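Local coordinates for protein 3-deoxy-d-manno-octulosonic-acid transferase (Acinetobacter baumannii, PDB 4BFC) that probably transfers Kdo sugar from CMP-Kdo to lipid A precursors in lipopolysaccharide synthesis, the portion in the crystal being its C-terminal CMP-Kdo binding domain, at residues W37-E40 against N41-V44; Q105-H108 against A109-V113; W192-C195 against L196-E200. One frame throughout, in Å; residues are numbered along the deposited sequence. Where two conformers were deposited one is given.

Interaction 1: W37-E40 against N41-V44; sequences WYLE and NRQV
L39 and R42 meet where the chain leaves helix 24-36 and turns into strand 43-50. A Schellman motif ends the helix, with Y38 at positive phi as its C-prime residue, and the next step is a beta turn closed from R42 N to L39 O at 3.0 Å. This bond is fairly straight (163° at the hydrogen).

The tight part lies on the inner side. L39 is buried, and its CD2 comes within 4.0 Å of R42 CG as the two side chains run obliquely across each other. L39 CD1 is 4.4 Å from V44 CG2, beginning a hydrophobic patch that continues to I107 and L128. With R42 CG turned beside its own backbone N (chi1 -61°) and two further bends in the chain, the arginine curls back past the turn, CG lying 3.9 Å from Y38 O. On the side of R42 that faces loop 105-113, a water donates to W37 O (3.0 Å) and accepts in the guanidinium plane from R42 NH1 (2.9 Å).

The outer side is loose. E40 and N41, at the two corners of the turn, are exposed, and the E40 carboxylate leads away from the following segment.

Beyond the turn, R42 NE bonds to K71 O, NH1 to H108 O, and NH2 to L72 O and T111 O. The arginine is thus met here by backbone carbonyl oxygens and water, whose dipoles probably stabilise the charge, while the several bonds limit rotation of the guanidinium.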
loop_
_atom_site.group_PDB
_atom_site.type_symbol
_atom_site.label_atom_id
_atom_site.label_comp_id
_atom_site.label_asym_id
_atom_site.label_seq_id
_atom_site.Cartn_x
_atom_site.Cartn_y
_atom_site.Cartn_z
ATOM N N TRP A 37 4.109 27.396 -19.699
ATOM C CA TRP A 37 3.177 27.758 -18.678
ATOM C C TRP A 37 3.593 29.055 -18.018
ATOM O O TRP A 37 2.926 29.488 -17.074
ATOM C CB TRP A 37 3.012 26.589 -17.660
ATOM C CG TRP A 37 2.474 25.268 -18.191
ATOM C CD1 TRP A 37 2.050 24.903 -19.505
ATOM C CD2 TRP A 37 2.219 24.085 -17.371
ATOM N NE1 TRP A 37 1.630 23.580 -19.539
ATOM C CE2 TRP A 37 1.688 23.046 -18.266
ATOM C CE3 TRP A 37 2.411 23.783 -15.990
ATOM C CZ2 TRP A 37 1.377 21.769 -17.795
ATOM C CZ3 TRP A 37 2.077 22.511 -15.542
ATOM C CH2 TRP A 37 1.562 21.540 -16.415
ATOM N N TYR A 38 4.645 29.706 -18.557
ATOM C CA TYR A 38 5.131 31.003 -18.065
ATOM C C TYR A 38 5.364 30.971 -16.524
ATOM O O TYR A 38 4.927 31.845 -15.781
ATOM C CB TYR A 38 4.150 32.127 -18.546
ATOM C CG TYR A 38 3.991 32.144 -20.074
ATOM C CD1 TYR A 38 4.902 32.837 -20.874
ATOM C CD2 TYR A 38 2.928 31.505 -20.708
ATOM C CE1 TYR A 38 4.788 32.864 -22.246
ATOM C CE2 TYR A 38 2.793 31.517 -22.122
ATOM C CZ TYR A 38 3.743 32.203 -22.881
ATOM O OH TYR A 38 3.679 32.262 -24.264
ATOM N N LEU A 39 6.054 29.934 -16.043
ATOM C CA LEU A 39 6.269 29.786 -14.600
ATOM C C LEU A 39 7.373 30.685 -14.043
ATOM O O LEU A 39 7.567 30.702 -12.823
ATOM C CB LEU A 39 6.576 28.332 -14.203
ATOM C CG LEU A 39 5.447 27.398 -14.625
ATOM C CD1 LEU A 39 5.870 26.025 -14.052
ATOM C CD2 LEU A 39 4.089 27.797 -14.052
ATOM N N GLU A 40 8.067 31.423 -14.917
ATOM C CA GLU A 40 9.182 32.302 -14.502
ATOM C C GLU A 40 8.710 33.299 -13.430
ATOM O O GLU A 40 9.426 33.570 -12.468
ATOM C CB GLU A 40 9.842 32.984 -15.712
ATOM C CG GLU A 40 11.059 33.861 -15.365
ATOM C CD GLU A 40 12.217 33.118 -14.669
ATOM O OE1 GLU A 40 12.533 31.948 -15.031
ATOM O OE2 GLU A 40 12.839 33.723 -13.745
ATOM N N ASN A 41 7.464 33.774 -13.536
ATOM C CA ASN A 41 6.955 34.685 -12.511
ATOM C C ASN A 41 5.875 34.064 -11.629
ATOM O O ASN A 41 4.950 34.750 -11.152
ATOM C CB ASN A 41 6.463 36.007 -13.129
ATOM C CG ASN A 41 7.487 36.633 -14.050
ATOM O OD1 ASN A 41 8.555 37.070 -13.621
ATOM N ND2 ASN A 41 7.166 36.668 -15.335
ATOM N N ARG A 42 5.970 32.747 -11.406
ATOM C CA ARG A 42 5.136 32.113 -10.426
ATOM C C ARG A 42 6.103 31.554 -9.366
ATOM O O ARG A 42 7.325 31.319 -9.662
ATOM C CB ARG A 42 4.364 30.913 -11.024
ATOM C CG ARG A 42 3.417 31.259 -12.180
ATOM C CD ARG A 42 2.387 32.276 -11.718
ATOM N NE ARG A 42 1.373 31.848 -10.739
ATOM C CZ ARG A 42 0.248 31.201 -11.017
ATOM N NH1 ARG A 42 -0.032 30.858 -12.296
ATOM N NH2 ARG A 42 -0.620 30.987 -10.046
ATOM N N GLN A 43 5.583 31.441 -8.161
ATOM C CA GLN A 43 6.299 30.700 -7.093
ATOM C C GLN A 43 5.550 29.379 -6.891
ATOM O O GLN A 43 4.424 29.364 -6.403
ATOM C CB GLN A 43 6.340 31.473 -5.801
ATOM C CG GLN A 43 7.215 32.684 -5.907
ATOM C CD GLN A 43 7.126 33.536 -4.653
ATOM O OE1 GLN A 43 6.041 33.796 -4.114
ATOM N NE2 GLN A 43 8.278 33.933 -4.160
ATOM N N VAL A 44 6.237 28.293 -7.296
ATOM C CA VAL A 44 5.601 26.953 -7.291
ATOM C C VAL A 44 5.957 26.202 -5.998
ATOM O O VAL A 44 7.177 25.982 -5.725
ATOM C CB VAL A 44 6.101 26.121 -8.467
ATOM C CG1 VAL A 44 5.430 24.733 -8.446
ATOM C CG2 VAL A 44 5.709 26.889 -9.755
HETATM O O HOH W 1 1.321 30.685 -14.874
#

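Interaction 2: Q105-H108 against A109-V113; sequences QSIH and ASTQV
H108 and T111 form the two ends of a type I beta turn in the loop between strands 98-100 and 113-115. Its backbone hydrogen bond runs from T111 N to H108 O at 3.1 Å, with 156° at the hydrogen.

A second polar link joins backbone to side chain. H108 N donates to T111 OG1 at 2.6 Å; the hydroxyl is crowded by another atom of the model, so the exact length is doubtful. OG1 can face H108 because it lies anti to the threonine's own carbonyl carbon (chi1 -59°). The backbone N and O of H108 are therefore both turned to T111, one to its hydroxyl and the other to its amide.

Water carries a third connection. One molecule lies in the plane of the H108 imidazole, 2.8 Å from ND1, and is also hydrogen-bonded to S110 OG at 2.7 Å. The serine oxygen itself stands at the ring edge, near its plane, with 3.7 Å between S110 OG and H108 ND1.

The apolar contact is slight: I107 CG2 approaches T111 CB at 4.2 Å, the two side chains crossing at about a right angle, and both residues are buried. The H108 side chain also crosses that of T111 at about a right angle, and its ring stacks on that of H99 in strand 98-100, while I107 packs on W37 and R42.

H108 O has a further partner in R42 NH1, whose charge probably polarises this carbonyl. Together these contacts probably restrict the H108 ring, and the turn before strand 113-115 rests mainly on polar contacts.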
loop_
_atom_site.group_PDB
_atom_site.type_symbol
_atom_site.label_atom_id
_atom_site.label_comp_id
_atom_site.label_asym_id
_atom_site.label_seq_id
_atom_site.Cartn_x
_atom_site.Cartn_y
_atom_site.Cartn_z
ATOM N N GLN A 105 -4.963 19.638 -18.574
ATOM C CA GLN A 105 -4.864 21.080 -18.247
ATOM C C GLN A 105 -3.450 21.476 -17.865
ATOM O O GLN A 105 -2.593 20.652 -17.461
ATOM C CB GLN A 105 -5.863 21.515 -17.221
ATOM C CG GLN A 105 -7.315 21.354 -17.723
ATOM C CD GLN A 105 -8.378 21.628 -16.692
ATOM O OE1 GLN A 105 -8.259 21.307 -15.532
ATOM N NE2 GLN A 105 -9.496 22.238 -17.153
ATOM N N SER A 106 -3.248 22.794 -17.926
ATOM C CA SER A 106 -1.985 23.419 -17.581
ATOM C C SER A 106 -2.161 24.375 -16.351
ATOM O O SER A 106 -3.256 24.573 -15.809
ATOM C CB SER A 106 -1.508 24.187 -18.810
ATOM O OG SER A 106 -2.433 25.236 -19.165
ATOM N N ILE A 107 -1.053 24.976 -15.912
ATOM C CA ILE A 107 -1.172 26.029 -14.897
ATOM C C ILE A 107 -1.483 27.367 -15.610
ATOM O O ILE A 107 -0.650 27.805 -16.382
ATOM C CB ILE A 107 0.163 26.103 -14.111
ATOM C CG1 ILE A 107 0.263 24.843 -13.189
ATOM C CG2 ILE A 107 0.240 27.411 -13.286
ATOM C CD1 ILE A 107 1.611 24.650 -12.423
ATOM N N HIS A 108 -2.670 27.918 -15.361
ATOM C CA HIS A 108 -3.085 29.204 -15.989
ATOM C C HIS A 108 -2.517 30.295 -15.093
ATOM O O HIS A 108 -2.254 30.020 -13.914
ATOM C CB HIS A 108 -4.636 29.360 -16.128
ATOM C CG HIS A 108 -5.382 28.172 -16.735
ATOM N ND1 HIS A 108 -6.736 28.099 -16.746
ATOM C CD2 HIS A 108 -4.930 27.009 -17.335
ATOM C CE1 HIS A 108 -7.123 26.929 -17.323
ATOM N NE2 HIS A 108 -6.022 26.271 -17.689
ATOM N N ALA A 109 -2.371 31.554 -15.558
ATOM C CA ALA A 109 -2.321 32.653 -14.586
ATOM C C ALA A 109 -3.352 32.499 -13.425
ATOM O O ALA A 109 -3.018 32.859 -12.309
ATOM C CB ALA A 109 -2.553 34.020 -15.285
ATOM N N SER A 110 -4.591 32.044 -13.674
ATOM C CA SER A 110 -5.634 31.955 -12.679
ATOM C C SER A 110 -5.539 30.780 -11.710
ATOM O O SER A 110 -6.285 30.708 -10.740
ATOM C CB SER A 110 -7.036 31.838 -13.321
ATOM O OG SER A 110 -7.000 30.976 -14.452
ATOM N N THR A 111 -4.691 29.844 -12.071
ATOM C CA THR A 111 -4.627 28.601 -11.310
ATOM C C THR A 111 -4.008 28.820 -9.965
ATOM O O THR A 111 -2.903 29.412 -9.864
ATOM C CB THR A 111 -3.712 27.627 -12.010
ATOM O OG1 THR A 111 -4.209 27.387 -13.320
ATOM C CG2 THR A 111 -3.648 26.295 -11.178
ATOM N N GLN A 112 -4.691 28.316 -8.970
ATOM C CA GLN A 112 -4.242 28.440 -7.568
ATOM C C GLN A 112 -3.686 27.095 -7.140
ATOM O O GLN A 112 -2.731 27.028 -6.353
ATOM C CB GLN A 112 -5.384 28.847 -6.684
ATOM C CG GLN A 112 -5.843 30.292 -6.959
ATOM C CD GLN A 112 -6.923 30.787 -5.995
ATOM O OE1 GLN A 112 -8.066 30.260 -5.955
ATOM N NE2 GLN A 112 -6.571 31.782 -5.177
ATOM N N VAL A 113 -4.349 26.022 -7.590
ATOM C CA VAL A 113 -3.858 24.652 -7.242
ATOM C C VAL A 113 -3.811 23.878 -8.561
ATOM O O VAL A 113 -4.771 23.905 -9.335
ATOM C CB VAL A 113 -4.809 23.931 -6.267
ATOM C CG1 VAL A 113 -4.348 22.459 -5.985
ATOM C CG2 VAL A 113 -4.930 24.712 -4.951
HETATM O O HOH W 2 -8.887 29.437 -15.670
#

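Interaction 3: W192-C195 against L196-E200; sequences WLAC and LAEPE
L196 lies over the carbonyl oxygen of W192, one helical turn back, its CG 3.4 Å from W192 O. That same oxygen accepts from L196 N at 3.0 Å. L196 CD1 reaches L193 CD2 at a loose 4.5 Å. From the same turn W192 drops into the interior, where its NE1 bonds to C132 O and its ring packs on V45 and I47.

Toward the end of helix 185-197 the bonding pattern shortens. A197 N still reaches L193 O (3.1 Å) but makes a weak bond to A194 O as well, and E198 N bonds three residues back to C195 O at 3.1 Å. E198 then folds alongside this last turn: with CG beside the backbone N (chi1 -61°), CG rests 3.1 Å from A194 O. The C195 side chain lies about 2 Å from a bound beta-mercaptoethanol, probably from the crystallisation liquor, at a distance consistent with a mixed disulfide.

E198 occupies the N-cap position of helix 199-214, followed by P199 in its first turn. Such a short helix-to-helix junction, placed beside a Rossmann-like parallel sheet, fits the closing helices of a GT-B glycosyltransferase C-terminal domain.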
loop_
_atom_site.group_PDB
_atom_site.type_symbol
_atom_site.label_atom_id
_atom_site.label_comp_id
_atom_site.label_asym_id
_atom_site.label_seq_id
_atom_site.Cartn_x
_atom_site.Cartn_y
_atom_site.Cartn_z
ATOM N N TRP A 192 7.678 27.529 4.174
ATOM C CA TRP A 192 7.696 27.783 2.747
ATOM C C TRP A 192 7.803 29.294 2.492
ATOM O O TRP A 192 8.614 29.704 1.693
ATOM C CB TRP A 192 6.416 27.312 2.105
ATOM C CG TRP A 192 6.422 25.842 1.771
ATOM C CD1 TRP A 192 7.449 24.906 1.841
ATOM C CD2 TRP A 192 5.285 25.163 1.208
ATOM N NE1 TRP A 192 6.987 23.644 1.370
ATOM C CE2 TRP A 192 5.671 23.765 1.006
ATOM C CE3 TRP A 192 3.989 25.570 0.869
ATOM C CZ2 TRP A 192 4.811 22.869 0.406
ATOM C CZ3 TRP A 192 3.114 24.628 0.330
ATOM C CH2 TRP A 192 3.520 23.314 0.110
ATOM N N LEU A 193 6.971 30.078 3.169
ATOM C CA LEU A 193 6.977 31.516 2.857
ATOM C C LEU A 193 8.312 32.155 3.195
ATOM O O LEU A 193 8.780 33.068 2.468
ATOM C CB LEU A 193 5.791 32.195 3.503
ATOM C CG LEU A 193 4.442 31.728 3.035
ATOM C CD1 LEU A 193 3.390 32.311 3.952
ATOM C CD2 LEU A 193 4.252 32.147 1.568
ATOM N N ALA A 194 8.890 31.686 4.294
ATOM C CA ALA A 194 10.233 32.132 4.669
ATOM C C ALA A 194 11.262 31.740 3.628
ATOM O O ALA A 194 12.006 32.565 3.167
ATOM C CB ALA A 194 10.596 31.597 6.032
ATOM N N CYS A 195 11.241 30.474 3.153
ATOM C CA CYS A 195 12.205 30.065 2.121
ATOM C C CYS A 195 12.110 30.915 0.858
ATOM O O CYS A 195 13.114 31.302 0.235
ATOM C CB CYS A 195 11.973 28.594 1.723
ATOM S SG CYS A 195 12.460 27.376 2.965
ATOM N N LEU A 196 10.897 31.238 0.492
ATOM C CA LEU A 196 10.691 31.946 -0.754
ATOM C C LEU A 196 11.196 33.357 -0.593
ATOM O O LEU A 196 11.623 33.937 -1.564
ATOM C CB LEU A 196 9.218 31.944 -1.136
ATOM C CG LEU A 196 8.584 30.624 -1.598
ATOM C CD1 LEU A 196 7.071 30.793 -1.654
ATOM C CD2 LEU A 196 9.255 30.208 -2.928
ATOM N N ALA A 197 11.153 33.862 0.645
ATOM C CA ALA A 197 11.695 35.224 0.905
ATOM C C ALA A 197 13.179 35.280 1.174
ATOM O O ALA A 197 13.713 36.399 1.345
ATOM C CB ALA A 197 10.952 35.823 2.093
ATOM N N GLU A 198 13.871 34.143 1.229
ATOM C CA GLU A 198 15.252 34.042 1.741
ATOM C C GLU A 198 16.118 33.231 0.758
ATOM O O GLU A 198 16.488 32.101 1.047
ATOM C CB GLU A 198 15.270 33.394 3.139
ATOM C CG GLU A 198 14.469 34.207 4.169
ATOM C CD GLU A 198 14.514 33.658 5.571
ATOM O OE1 GLU A 198 15.316 32.743 5.838
ATOM O OE2 GLU A 198 13.748 34.149 6.444
ATOM N N PRO A 199 16.466 33.835 -0.395
ATOM C CA PRO A 199 17.324 33.193 -1.400
ATOM C C PRO A 199 18.642 32.720 -0.793
ATOM O O PRO A 199 19.074 31.599 -1.097
ATOM C CB PRO A 199 17.512 34.287 -2.453
ATOM C CG PRO A 199 16.352 35.186 -2.271
ATOM C CD PRO A 199 16.103 35.197 -0.797
ATOM N N GLU A 200 19.251 33.505 0.116
ATOM C CA GLU A 200 20.486 33.042 0.792
ATOM C C GLU A 200 20.328 31.791 1.698
ATOM O O GLU A 200 21.094 30.821 1.554
ATOM C CB GLU A 200 21.242 34.230 1.479
ATOM C CG GLU A 200 21.888 33.932 2.835
ATOM C CD GLU A 200 22.605 35.148 3.447
ATOM O OE1 GLU A 200 22.407 36.297 2.966
ATOM O OE2 GLU A 200 23.361 34.954 4.423
#

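The contacts follow one another along the chain, and all belong to one domain built on a seven-stranded parallel sheet. Interactions 1 and 2, with centres 10 Å apart, each lead into a strand, 43-50 and 113-115, and touch through R42 and through W37 packing on S106. Interaction 3 spans the passage from helix 185-197 to helix 199-214; its centre is 16 Å from interaction 1, which it meets where L196 packs against Q43, and 22 Å from interaction 2, with nearest atoms about 9 Å apart. The first two lie where their strands begin; in GT-B enzymes the donor binds near the opposite, C-terminal ends, so these turns probably lie away from the CMP-Kdo site.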